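Local coordinates for PGRP domain of peptidoglycan recognition protein 3 (PDB 4ZXM), which probably cleaves the amide bond between N-acetylmuramic acid and L-alanine in bacterial peptidoglycan, at residues 119-124 against 242-247. Sequence-based numbering, arbitrary orientation.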
loop_
_atom_site.group_PDB
_atom_site.type_symbol
_atom_site.label_atom_id
_atom_site.label_comp_id
_atom_site.label_asym_id
_atom_site.label_seq_id
_atom_site.Cartn_x
_atom_site.Cartn_y
_atom_site.Cartn_z
ATOM N N VAL A 119 7.306 -3.201 -6.698
ATOM C CA VAL A 119 6.047 -2.830 -6.073
ATOM C C VAL A 119 5.529 -4.043 -5.310
ATOM O O VAL A 119 5.313 -5.106 -5.896
ATOM C CB VAL A 119 5.000 -2.418 -7.116
ATOM C CG1 VAL A 119 3.678 -2.080 -6.436
ATOM C CG2 VAL A 119 5.509 -1.246 -7.946
ATOM N N VAL A 120 5.338 -3.894 -4.006
ATOM C CA VAL A 120 4.846 -4.986 -3.188
ATOM C C VAL A 120 3.414 -4.717 -2.788
ATOM O O VAL A 120 3.075 -3.599 -2.433
ATOM C CB VAL A 120 5.675 -5.148 -1.910
ATOM C CG1 VAL A 120 5.182 -6.349 -1.111
ATOM C CG2 VAL A 120 7.150 -5.287 -2.259
ATOM N N ILE A 121 2.579 -5.747 -2.833
ATOM C CA ILE A 121 1.198 -5.606 -2.405
ATOM C C ILE A 121 0.959 -6.329 -1.093
ATOM O O ILE A 121 1.351 -7.478 -0.919
ATOM C CB ILE A 121 0.242 -6.070 -3.499
ATOM C CG1 ILE A 121 0.301 -5.047 -4.632
ATOM C CG2 ILE A 121 -1.183 -6.189 -2.969
ATOM C CD1 ILE A 121 -0.338 -5.535 -5.898
ATOM N N HIS A 122 0.327 -5.614 -0.170
ATOM C CA HIS A 122 0.040 -6.107 1.169
ATOM C C HIS A 122 -1.458 -6.092 1.391
ATOM O O HIS A 122 -2.215 -5.613 0.550
ATOM C CB HIS A 122 0.666 -5.187 2.211
ATOM C CG HIS A 122 2.149 -5.096 2.120
ATOM N ND1 HIS A 122 2.986 -5.871 2.891
ATOM C CD2 HIS A 122 2.948 -4.321 1.352
ATOM C CE1 HIS A 122 4.241 -5.583 2.596
ATOM N NE2 HIS A 122 4.246 -4.642 1.669
ATOM N N HIS A 123 -1.868 -6.609 2.540
ATOM C CA HIS A 123 -3.213 -6.393 3.055
ATOM C C HIS A 123 -3.111 -6.199 4.563
ATOM O O HIS A 123 -2.198 -6.713 5.207
ATOM C CB HIS A 123 -4.173 -7.528 2.655
ATOM C CG HIS A 123 -4.056 -8.777 3.479
ATOM N ND1 HIS A 123 -2.851 -9.391 3.758
ATOM C CD2 HIS A 123 -5.009 -9.558 4.039
ATOM C CE1 HIS A 123 -3.066 -10.473 4.485
ATOM N NE2 HIS A 123 -4.368 -10.599 4.666
ATOM N N SER A 124 -4.028 -5.418 5.116
ATOM C CA SER A 124 -3.989 -5.073 6.525
ATOM C C SER A 124 -4.320 -6.273 7.406
ATOM O O SER A 124 -4.025 -6.265 8.599
ATOM C CB SER A 124 -4.966 -3.934 6.807
ATOM O OG SER A 124 -6.288 -4.296 6.454
ATOM N N ASN A 242 -5.308 -16.713 0.035
ATOM C CA ASN A 242 -5.743 -15.322 -0.008
ATOM C C ASN A 242 -6.184 -14.894 -1.400
ATOM O O ASN A 242 -5.420 -14.983 -2.359
ATOM C CB ASN A 242 -4.604 -14.423 0.456
ATOM C CG ASN A 242 -5.079 -13.052 0.860
ATOM O OD1 ASN A 242 -5.130 -12.151 0.035
ATOM N ND2 ASN A 242 -5.449 -12.892 2.131
ATOM N N LEU A 243 -7.418 -14.410 -1.490
ATOM C CA LEU A 243 -8.038 -14.033 -2.764
ATOM C C LEU A 243 -7.428 -12.801 -3.432
ATOM O O LEU A 243 -7.452 -12.691 -4.661
ATOM C CB LEU A 243 -9.541 -13.809 -2.569
ATOM C CG LEU A 243 -10.354 -15.073 -2.305
ATOM C CD1 LEU A 243 -11.761 -14.715 -1.864
ATOM C CD2 LEU A 243 -10.391 -15.936 -3.552
ATOM N N LEU A 244 -6.914 -11.871 -2.629
ATOM C CA LEU A 244 -6.196 -10.717 -3.162
ATOM C C LEU A 244 -4.967 -11.193 -3.921
ATOM O O LEU A 244 -4.768 -10.859 -5.089
ATOM C CB LEU A 244 -5.773 -9.765 -2.038
ATOM C CG LEU A 244 -4.709 -8.697 -2.344
ATOM C CD1 LEU A 244 -5.152 -7.775 -3.472
ATOM C CD2 LEU A 244 -4.376 -7.894 -1.095
ATOM N N TYR A 245 -4.153 -11.996 -3.253
ATOM C CA TYR A 245 -2.903 -12.447 -3.832
ATOM C C TYR A 245 -3.058 -13.417 -5.004
ATOM O O TYR A 245 -2.115 -13.615 -5.766
ATOM C CB TYR A 245 -2.049 -13.090 -2.768
ATOM C CG TYR A 245 -1.607 -12.164 -1.640
ATOM C CD1 TYR A 245 -1.062 -10.907 -1.896
ATOM C CD2 TYR A 245 -1.700 -12.574 -0.310
ATOM C CE1 TYR A 245 -0.656 -10.080 -0.859
ATOM C CE2 TYR A 245 -1.291 -11.757 0.729
ATOM C CZ TYR A 245 -0.772 -10.511 0.451
ATOM O OH TYR A 245 -0.369 -9.703 1.484
ATOM N N ASP A 246 -4.230 -14.032 -5.137
ATOM C CA ASP A 246 -4.566 -14.770 -6.354
ATOM C C ASP A 246 -4.735 -13.803 -7.507
ATOM O O ASP A 246 -4.278 -14.061 -8.615
ATOM C CB ASP A 246 -5.873 -15.549 -6.184
ATOM C CG ASP A 246 -5.764 -16.680 -5.172
ATOM O OD1 ASP A 246 -4.629 -17.131 -4.884
ATOM O OD2 ASP A 246 -6.825 -17.121 -4.667
ATOM N N ASP A 247 -5.405 -12.690 -7.233
ATOM C CA ASP A 247 -5.724 -11.713 -8.256
ATOM C C ASP A 247 -4.489 -11.059 -8.850
ATOM O O ASP A 247 -4.398 -10.898 -10.064
ATOM C CB ASP A 247 -6.642 -10.626 -7.703
ATOM C CG ASP A 247 -7.377 -9.889 -8.799
ATOM O OD1 ASP A 247 -8.420 -10.402 -9.258
ATOM O OD2 ASP A 247 -6.913 -8.805 -9.214
#
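In the mixed sheet of this peptidoglycan recognition protein's amidase fold, Ile121 and His123 at the end of strand 116-123 meet Leu244 and Tyr245 on a short helix; residues 119-123 of the strand and helix 243-247 run at 159°, close to antiparallel. His123 and Tyr245 form an offset edge-to-face pair: the tyrosine edge points at the imidazole face, with centroids 5.6 Å apart and planes at 79°. The same pair shares a weak hydrogen bond, bent at the proton, from His123 ND1 to Tyr245 OH (3.4 Å). Tyr245 also reaches the strand backbone, with Ile121 O lying at its ring edge 3.3 Å from Tyr245 CE1. A leucine in place of Tyr245 would probably leave His123 ND1 without its hydroxyl acceptor and the imidazole freer to turn. Next to it on the helix, Leu244 CG sits anti to the backbone N (chi1 164°), sending CD2 in among the strand residues, 3.5 Å from His122 O and 3.8 Å from His123 CB, and against Ile121 CG2; Phe192 of the neighbouring strand also touches both Ile121 and Leu244. His122, by contrast, starts away from the helix, and its ring meets that of His231; the two probably occupy positions that hold zinc in related amidases. Asn242 is the N-cap: its OD1 accepts weak bonds from the backbone N atoms of Leu244 and Tyr245, while its ND2 lies 3.6 Å from His123 NE2.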